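Local coordinates for hypothetical lipoprotein ymcC (PDB 2IN5) that is an uncharacterized lipoprotein of the cell membrane, homologous to a group 4 capsule protein, and may contribute to capsule polysaccharide formation, at residues 11-16 with 48-53. Residues are numbered along the deposited sequence; the frame is centred on the assembly and turned at random.
Sequences TFRASL and FVVLGY
A charged residue meets this strand through its hydrocarbon part: Arg-13 lays the methylene CD 4.3 Å from CG1 of Val-50, and its guanidinium group binds elsewhere. The side chain is extended through CD (chi2 169°), then bends at chi3 (58°), which turns the head away from the valine. There NH2 forms a salt bridge with Asp-10 and NH1 donates to the carbonyl oxygen of Ser-63. A long arginine suits this place because it can rest a methylene against a valine methyl while its charge is paired to one side.

One turn later, the branched end of Leu-16 lets a single methyl, CD2, meet two residues: it comes to the edge of the Phe-48 ring, near the ring plane, 4.2 Å from CE2, and lies 4.5 Å from CB of Val-50. Phe-48 offers a broad apolar edge, and compact, beta-branched Val-50 suits a strand; both point toward the helix, whereas Val-49 between them points away. Tyr-34 touches Leu-16 and Val-50, and Met-8 of the second subunit also packs on Val-50.

Strand 47-55 runs between antiparallel strands 36-41 and 58-62 of this largely beta protein. The segment axes, nearly antiparallel (157°), approach to 10.6 Å at their closest, so few side chains bridge them. Directly between the segments the contact is thin apolar packing; Arg-13 also ties the helix to Ser-63, just past strand 58-62.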
ATOM      1  N   THR A  11      10.278  -4.057   9.207  1.00 33.10           N
ATOM      2  CA  THR A  11      11.093  -4.010  10.407  1.00 34.60           C
ATOM      3  C   THR A  11      10.279  -4.020  11.706  1.00 37.22           C
ATOM      4  O   THR A  11      10.542  -4.826  12.608  1.00 38.88           O
ATOM      5  CB  THR A  11      11.985  -2.777  10.390  1.00 32.72           C
ATOM      6  OG1 THR A  11      12.984  -2.946   9.385  1.00 37.09           O
ATOM      7  CG2 THR A  11      12.649  -2.574  11.737  1.00 34.36           C
ATOM      8  N   PHE A  12       9.298  -3.126  11.805  1.00 35.47           N
ATOM      9  CA  PHE A  12       8.470  -3.042  12.996  1.00 34.70           C
ATOM     10  C   PHE A  12       7.458  -4.169  13.085  1.00 35.52           C
ATOM     11  O   PHE A  12       7.016  -4.522  14.173  1.00 35.68           O
ATOM     12  CB  PHE A  12       7.793  -1.671  13.052  1.00 32.82           C
ATOM     13  CG  PHE A  12       8.734  -0.563  13.432  1.00 32.50           C
ATOM     14  CD1 PHE A  12       8.893  -0.198  14.764  1.00 34.55           C
ATOM     15  CD2 PHE A  12       9.519   0.058  12.470  1.00 33.40           C
ATOM     16  CE1 PHE A  12       9.827   0.768  15.139  1.00 35.85           C
ATOM     17  CE2 PHE A  12      10.463   1.030  12.829  1.00 35.28           C
ATOM     18  CZ  PHE A  12      10.617   1.383  14.170  1.00 37.05           C
ATOM     19  N   ARG A  13       7.110  -4.750  11.943  1.00 37.29           N
ATOM     20  CA  ARG A  13       6.173  -5.860  11.926  1.00 39.23           C
ATOM     21  C   ARG A  13       6.895  -7.095  12.465  1.00 41.25           C
ATOM     22  O   ARG A  13       6.337  -7.853  13.253  1.00 42.10           O
ATOM     23  CB  ARG A  13       5.681  -6.118  10.499  1.00 39.35           C
ATOM     24  CG  ARG A  13       4.694  -7.273  10.343  1.00 41.19           C
ATOM     25  CD  ARG A  13       4.081  -7.259   8.944  1.00 43.63           C
ATOM     26  NE  ARG A  13       5.116  -7.354   7.917  1.00 46.24           N
ATOM     27  CZ  ARG A  13       5.553  -8.495   7.400  1.00 47.77           C
ATOM     28  NH1 ARG A  13       5.036  -9.648   7.804  1.00 49.39           N
ATOM     29  NH2 ARG A  13       6.524  -8.487   6.498  1.00 49.40           N
ATOM     30  N   ALA A  14       8.143  -7.292  12.046  1.00 42.33           N
ATOM     31  CA  ALA A  14       8.917  -8.443  12.508  1.00 43.25           C
ATOM     32  C   ALA A  14       9.130  -8.339  14.012  1.00 44.20           C
ATOM     33  O   ALA A  14       8.918  -9.303  14.753  1.00 45.17           O
ATOM     34  CB  ALA A  14      10.257  -8.504  11.797  1.00 40.15           C
ATOM     35  N   SER A  15       9.541  -7.160  14.456  1.00 43.73           N
ATOM     36  CA  SER A  15       9.774  -6.927  15.864  1.00 44.71           C
ATOM     37  C   SER A  15       8.537  -7.303  16.681  1.00 46.75           C
ATOM     38  O   SER A  15       8.644  -7.936  17.733  1.00 45.34           O
ATOM     39  CB  SER A  15      10.131  -5.460  16.088  1.00 42.68           C
ATOM     40  OG  SER A  15      10.358  -5.198  17.461  1.00 43.02           O
ATOM     41  N   LEU A  16       7.361  -6.919  16.194  1.00 49.13           N
ATOM     42  CA  LEU A  16       6.120  -7.223  16.894  1.00 51.01           C
ATOM     43  C   LEU A  16       5.962  -8.723  17.107  1.00 53.33           C
ATOM     44  O   LEU A  16       5.619  -9.177  18.200  1.00 53.15           O
ATOM     45  CB  LEU A  16       4.924  -6.693  16.107  1.00 50.42           C
ATOM     46  CG  LEU A  16       3.556  -7.182  16.591  1.00 50.44           C
ATOM     47  CD1 LEU A  16       3.344  -6.780  18.041  1.00 48.75           C
ATOM     48  CD2 LEU A  16       2.471  -6.597  15.706  1.00 50.59           C
ATOM     49  N   PHE A  48      -2.948 -13.606  14.334  1.00 35.57           N
ATOM     50  CA  PHE A  48      -2.883 -12.176  14.584  1.00 34.80           C
ATOM     51  C   PHE A  48      -2.401 -11.436  13.341  1.00 36.11           C
ATOM     52  O   PHE A  48      -1.366 -11.777  12.771  1.00 38.39           O
ATOM     53  CB  PHE A  48      -1.930 -11.901  15.742  1.00 32.86           C
ATOM     54  CG  PHE A  48      -2.082 -10.538  16.336  1.00 32.67           C
ATOM     55  CD1 PHE A  48      -3.257 -10.185  16.987  1.00 34.55           C
ATOM     56  CD2 PHE A  48      -1.062  -9.605  16.242  1.00 32.66           C
ATOM     57  CE1 PHE A  48      -3.416  -8.918  17.540  1.00 33.34           C
ATOM     58  CE2 PHE A  48      -1.207  -8.335  16.789  1.00 33.46           C
ATOM     59  CZ  PHE A  48      -2.389  -7.993  17.441  1.00 32.95           C
ATOM     60  N   VAL A  49      -3.155 -10.417  12.933  1.00 35.53           N
ATOM     61  CA  VAL A  49      -2.834  -9.616  11.753  1.00 33.04           C
ATOM     62  C   VAL A  49      -2.794  -8.132  12.150  1.00 32.17           C
ATOM     63  O   VAL A  49      -3.535  -7.701  13.023  1.00 32.80           O
ATOM     64  CB  VAL A  49      -3.900  -9.856  10.650  1.00 34.92           C
ATOM     65  CG1 VAL A  49      -3.621  -8.994   9.448  1.00 39.09           C
ATOM     66  CG2 VAL A  49      -3.911 -11.321  10.250  1.00 32.19           C
ATOM     67  N   VAL A  50      -1.928  -7.352  11.517  1.00 29.59           N
ATOM     68  CA  VAL A  50      -1.810  -5.943  11.848  1.00 29.24           C
ATOM     69  C   VAL A  50      -2.155  -5.062  10.638  1.00 29.54           C
ATOM     70  O   VAL A  50      -2.006  -5.494   9.495  1.00 30.04           O
ATOM     71  CB  VAL A  50      -0.364  -5.640  12.346  1.00 30.64           C
ATOM     72  CG1 VAL A  50       0.638  -5.937  11.249  1.00 31.59           C
ATOM     73  CG2 VAL A  50      -0.238  -4.206  12.786  1.00 32.36           C
ATOM     74  N   LEU A  51      -2.635  -3.839  10.877  1.00 28.45           N
ATOM     75  CA  LEU A  51      -2.977  -2.942   9.772  1.00 26.69           C
ATOM     76  C   LEU A  51      -1.729  -2.196   9.384  1.00 26.01           C
ATOM     77  O   LEU A  51      -1.263  -1.316  10.110  1.00 26.45           O
ATOM     78  CB  LEU A  51      -4.075  -1.940  10.167  1.00 25.83           C
ATOM     79  CG  LEU A  51      -4.436  -0.817   9.171  1.00 23.17           C
ATOM     80  CD1 LEU A  51      -4.860  -1.398   7.816  1.00 19.25           C
ATOM     81  CD2 LEU A  51      -5.565   0.017   9.762  1.00 22.56           C
ATOM     82  N   GLY A  52      -1.183  -2.558   8.231  1.00 27.61           N
ATOM     83  CA  GLY A  52       0.028  -1.917   7.762  1.00 24.30           C
ATOM     84  C   GLY A  52      -0.204  -0.534   7.186  1.00 23.48           C
ATOM     85  O   GLY A  52       0.496   0.405   7.547  1.00 23.11           O
ATOM     86  N   TYR A  53      -1.186  -0.394   6.301  1.00 22.18           N
ATOM     87  CA  TYR A  53      -1.432   0.905   5.690  1.00 22.99           C
ATOM     88  C   TYR A  53      -2.753   0.985   4.959  1.00 23.20           C
ATOM     89  O   TYR A  53      -3.401  -0.032   4.711  1.00 24.27           O
ATOM     90  CB  TYR A  53      -0.289   1.238   4.734  1.00 22.61           C
ATOM     91  CG  TYR A  53       0.119   0.072   3.857  1.00 25.15           C
ATOM     92  CD1 TYR A  53      -0.562  -0.213   2.674  1.00 25.16           C
ATOM     93  CD2 TYR A  53       1.177  -0.757   4.222  1.00 25.55           C
ATOM     94  CE1 TYR A  53      -0.196  -1.297   1.876  1.00 25.25           C
ATOM     95  CE2 TYR A  53       1.547  -1.843   3.434  1.00 26.58           C
ATOM     96  CZ  TYR A  53       0.860  -2.106   2.266  1.00 26.32           C
ATOM     97  OH  TYR A  53       1.249  -3.169   1.484  1.00 28.92           O
TER